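Local coordinates for protein TAF6 (PDB 4ATG) that probably helps assemble the general transcription factor TFIID, its HEAT-repeat C-terminal domain taking part in Taf6-Taf9 complex formation, at residues Q40-F45 with K77-D82. Residues are numbered along the deposited sequence; the frame is centred on the assembly and turned at random.
Sequences QLVPYF and KHVFID
Val42, in the first turn of helix 42-55, meets Val79 and Ile81 in the loop between helices 60-75 and 85-97 in a small, wholly aliphatic contact; the two segments bury 107 Å² between them, nearly all of it on these three residues. The two methyls of Val42 divide the work. CG2 faces both branches of Val79, lying 3.9 Å from Val79 CG1 and equally far from Val79 CG2, so that one methyl rests against a forked tip. CG1 of Val42 turns instead to Ile81 and stands 4.0 Å from its CD1. This split follows from the Val42 rotamer (chi1 172°): CG1 extends anti to the backbone N, while CG2 lies beside that nitrogen and anti to the carbonyl carbon. The CB of Val79 points toward residues 40-45, whereas Ile81 gets there by the bend of its chain, chi2 of 63° bringing CD1 back toward Val42; the side chains of Val42 and Ile81 cross at about a right angle.

The hydrogen bonds nearest the contact involve backbone N-H groups. Within the helical turn Phe45 N donates to Leu41 O over 2.9 Å, and the loop is tied to the residues just before the helix by a hydrogen bond between Phe80 N and the side-chain OE1 of Gln39. Ile81 also packs on Leu73 and Ile74 of helix 60-75 and on Tyr121 of helix 104-121, while Tyr84 lies against Val42.

In this HEAT-repeat domain the contact joins the start of helix 42-55 to the loop that follows the next helix, 60-75. With methyl groups alone at near van der Waals separation, its chemistry implies cohesion through dispersion and exclusion of water, and gives it little directional specificity beyond shape.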
loop_
_atom_site.group_PDB
_atom_site.type_symbol
_atom_site.label_atom_id
_atom_site.label_comp_id
_atom_site.label_asym_id
_atom_site.label_seq_id
_atom_site.Cartn_x
_atom_site.Cartn_y
_atom_site.Cartn_z
ATOM N N GLN A 40 21.006 6.468 0.261
ATOM C CA GLN A 40 21.667 5.150 0.178
ATOM C C GLN A 40 20.889 4.058 0.930
ATOM O O GLN A 40 20.941 2.889 0.547
ATOM C CB GLN A 40 23.077 5.224 0.754
ATOM C CG GLN A 40 24.200 5.334 -0.251
ATOM C CD GLN A 40 25.502 5.125 0.498
ATOM O OE1 GLN A 40 25.967 5.996 1.227
ATOM N NE2 GLN A 40 26.018 3.910 0.476
ATOM N N LEU A 41 20.189 4.446 2.015
ATOM C CA LEU A 41 19.412 3.514 2.836
ATOM C C LEU A 41 18.063 3.174 2.268
ATOM O O LEU A 41 17.499 2.136 2.609
ATOM C CB LEU A 41 19.212 4.116 4.256
ATOM C CG LEU A 41 20.478 4.286 5.082
ATOM C CD1 LEU A 41 20.136 4.701 6.511
ATOM C CD2 LEU A 41 21.212 3.018 5.172
ATOM N N VAL A 42 17.493 4.087 1.479
ATOM C CA VAL A 42 16.166 3.914 0.858
ATOM C C VAL A 42 15.876 2.500 0.295
ATOM O O VAL A 42 14.902 1.892 0.736
ATOM C CB VAL A 42 15.811 5.078 -0.117
ATOM C CG1 VAL A 42 14.524 4.755 -0.889
ATOM C CG2 VAL A 42 15.630 6.377 0.667
ATOM N N PRO A 43 16.664 1.934 -0.642
ATOM C CA PRO A 43 16.341 0.581 -1.140
ATOM C C PRO A 43 16.311 -0.487 -0.041
ATOM O O PRO A 43 15.523 -1.427 -0.111
ATOM C CB PRO A 43 17.477 0.294 -2.149
ATOM C CG PRO A 43 18.551 1.247 -1.813
ATOM C CD PRO A 43 17.841 2.481 -1.350
ATOM N N TYR A 44 17.183 -0.343 0.969
ATOM C CA TYR A 44 17.272 -1.295 2.078
ATOM C C TYR A 44 16.062 -1.173 3.007
ATOM O O TYR A 44 15.543 -2.188 3.467
ATOM C CB TYR A 44 18.602 -1.137 2.816
ATOM C CG TYR A 44 19.780 -1.462 1.919
ATOM C CD1 TYR A 44 19.886 -2.704 1.295
ATOM C CD2 TYR A 44 20.732 -0.496 1.608
ATOM C CE1 TYR A 44 20.904 -2.971 0.387
ATOM C CE2 TYR A 44 21.808 -0.786 0.768
ATOM C CZ TYR A 44 21.907 -2.036 0.184
ATOM O OH TYR A 44 22.959 -2.319 -0.654
ATOM N N PHE A 45 15.594 0.062 3.255
ATOM C CA PHE A 45 14.393 0.253 4.081
ATOM C C PHE A 45 13.209 -0.415 3.378
ATOM O O PHE A 45 12.464 -1.153 4.007
ATOM C CB PHE A 45 14.098 1.747 4.283
ATOM C CG PHE A 45 14.918 2.426 5.361
ATOM C CD1 PHE A 45 14.965 1.908 6.655
ATOM C CD2 PHE A 45 15.524 3.649 5.123
ATOM C CE1 PHE A 45 15.683 2.562 7.671
ATOM C CE2 PHE A 45 16.222 4.319 6.147
ATOM C CZ PHE A 45 16.331 3.749 7.398
ATOM N N LYS A 77 11.429 15.295 1.586
ATOM C CA LYS A 77 11.993 16.243 0.608
ATOM C C LYS A 77 13.506 15.979 0.329
ATOM O O LYS A 77 14.058 16.479 -0.656
ATOM C CB LYS A 77 11.727 17.700 1.063
ATOM C CG LYS A 77 12.595 18.177 2.225
ATOM C CD LYS A 77 12.295 19.654 2.571
ATOM C CE LYS A 77 13.320 20.260 3.499
ATOM N NZ LYS A 77 12.910 21.614 3.943
ATOM N N HIS A 78 14.163 15.180 1.197
ATOM C CA HIS A 78 15.586 14.844 1.065
ATOM C C HIS A 78 15.807 13.451 0.505
ATOM O O HIS A 78 16.903 12.901 0.619
ATOM C CB HIS A 78 16.306 14.986 2.420
ATOM C CG HIS A 78 16.149 16.316 3.081
ATOM N ND1 HIS A 78 16.722 17.465 2.546
ATOM C CD2 HIS A 78 15.542 16.627 4.252
ATOM C CE1 HIS A 78 16.440 18.435 3.407
ATOM N NE2 HIS A 78 15.752 17.970 4.461
ATOM N N VAL A 79 14.759 12.848 -0.071
ATOM C CA VAL A 79 14.817 11.525 -0.689
ATOM C C VAL A 79 14.295 11.688 -2.133
ATOM O O VAL A 79 13.439 12.532 -2.375
ATOM C CB VAL A 79 13.936 10.548 0.139
ATOM C CG1 VAL A 79 13.468 9.334 -0.658
ATOM C CG2 VAL A 79 14.646 10.106 1.445
ATOM N N PHE A 80 14.787 10.857 -3.059
ATOM C CA PHE A 80 14.296 10.792 -4.441
ATOM C C PHE A 80 13.662 9.431 -4.567
ATOM O O PHE A 80 14.363 8.426 -4.712
ATOM C CB PHE A 80 15.449 10.961 -5.448
ATOM C CG PHE A 80 14.984 10.903 -6.879
ATOM C CD1 PHE A 80 13.989 11.754 -7.338
ATOM C CD2 PHE A 80 15.554 10.009 -7.777
ATOM C CE1 PHE A 80 13.564 11.707 -8.677
ATOM C CE2 PHE A 80 15.157 9.988 -9.125
ATOM C CZ PHE A 80 14.146 10.819 -9.561
ATOM N N ILE A 81 12.347 9.382 -4.402
ATOM C CA ILE A 81 11.601 8.121 -4.325
ATOM C C ILE A 81 11.243 7.482 -5.639
ATOM O O ILE A 81 10.985 6.278 -5.681
ATOM C CB ILE A 81 10.362 8.311 -3.398
ATOM C CG1 ILE A 81 9.913 6.985 -2.722
ATOM C CG2 ILE A 81 9.167 8.979 -4.146
ATOM C CD1 ILE A 81 10.988 6.346 -1.729
ATOM N N ASP A 82 11.146 8.276 -6.712
ATOM C CA ASP A 82 10.717 7.761 -8.024
ATOM C C ASP A 82 11.286 6.404 -8.452
ATOM O O ASP A 82 10.482 5.586 -8.888
ATOM C CB ASP A 82 10.918 8.785 -9.150
ATOM C CG ASP A 82 10.313 10.159 -8.890
ATOM O OD1 ASP A 82 10.364 10.623 -7.721
ATOM O OD2 ASP A 82 9.885 10.817 -9.875
#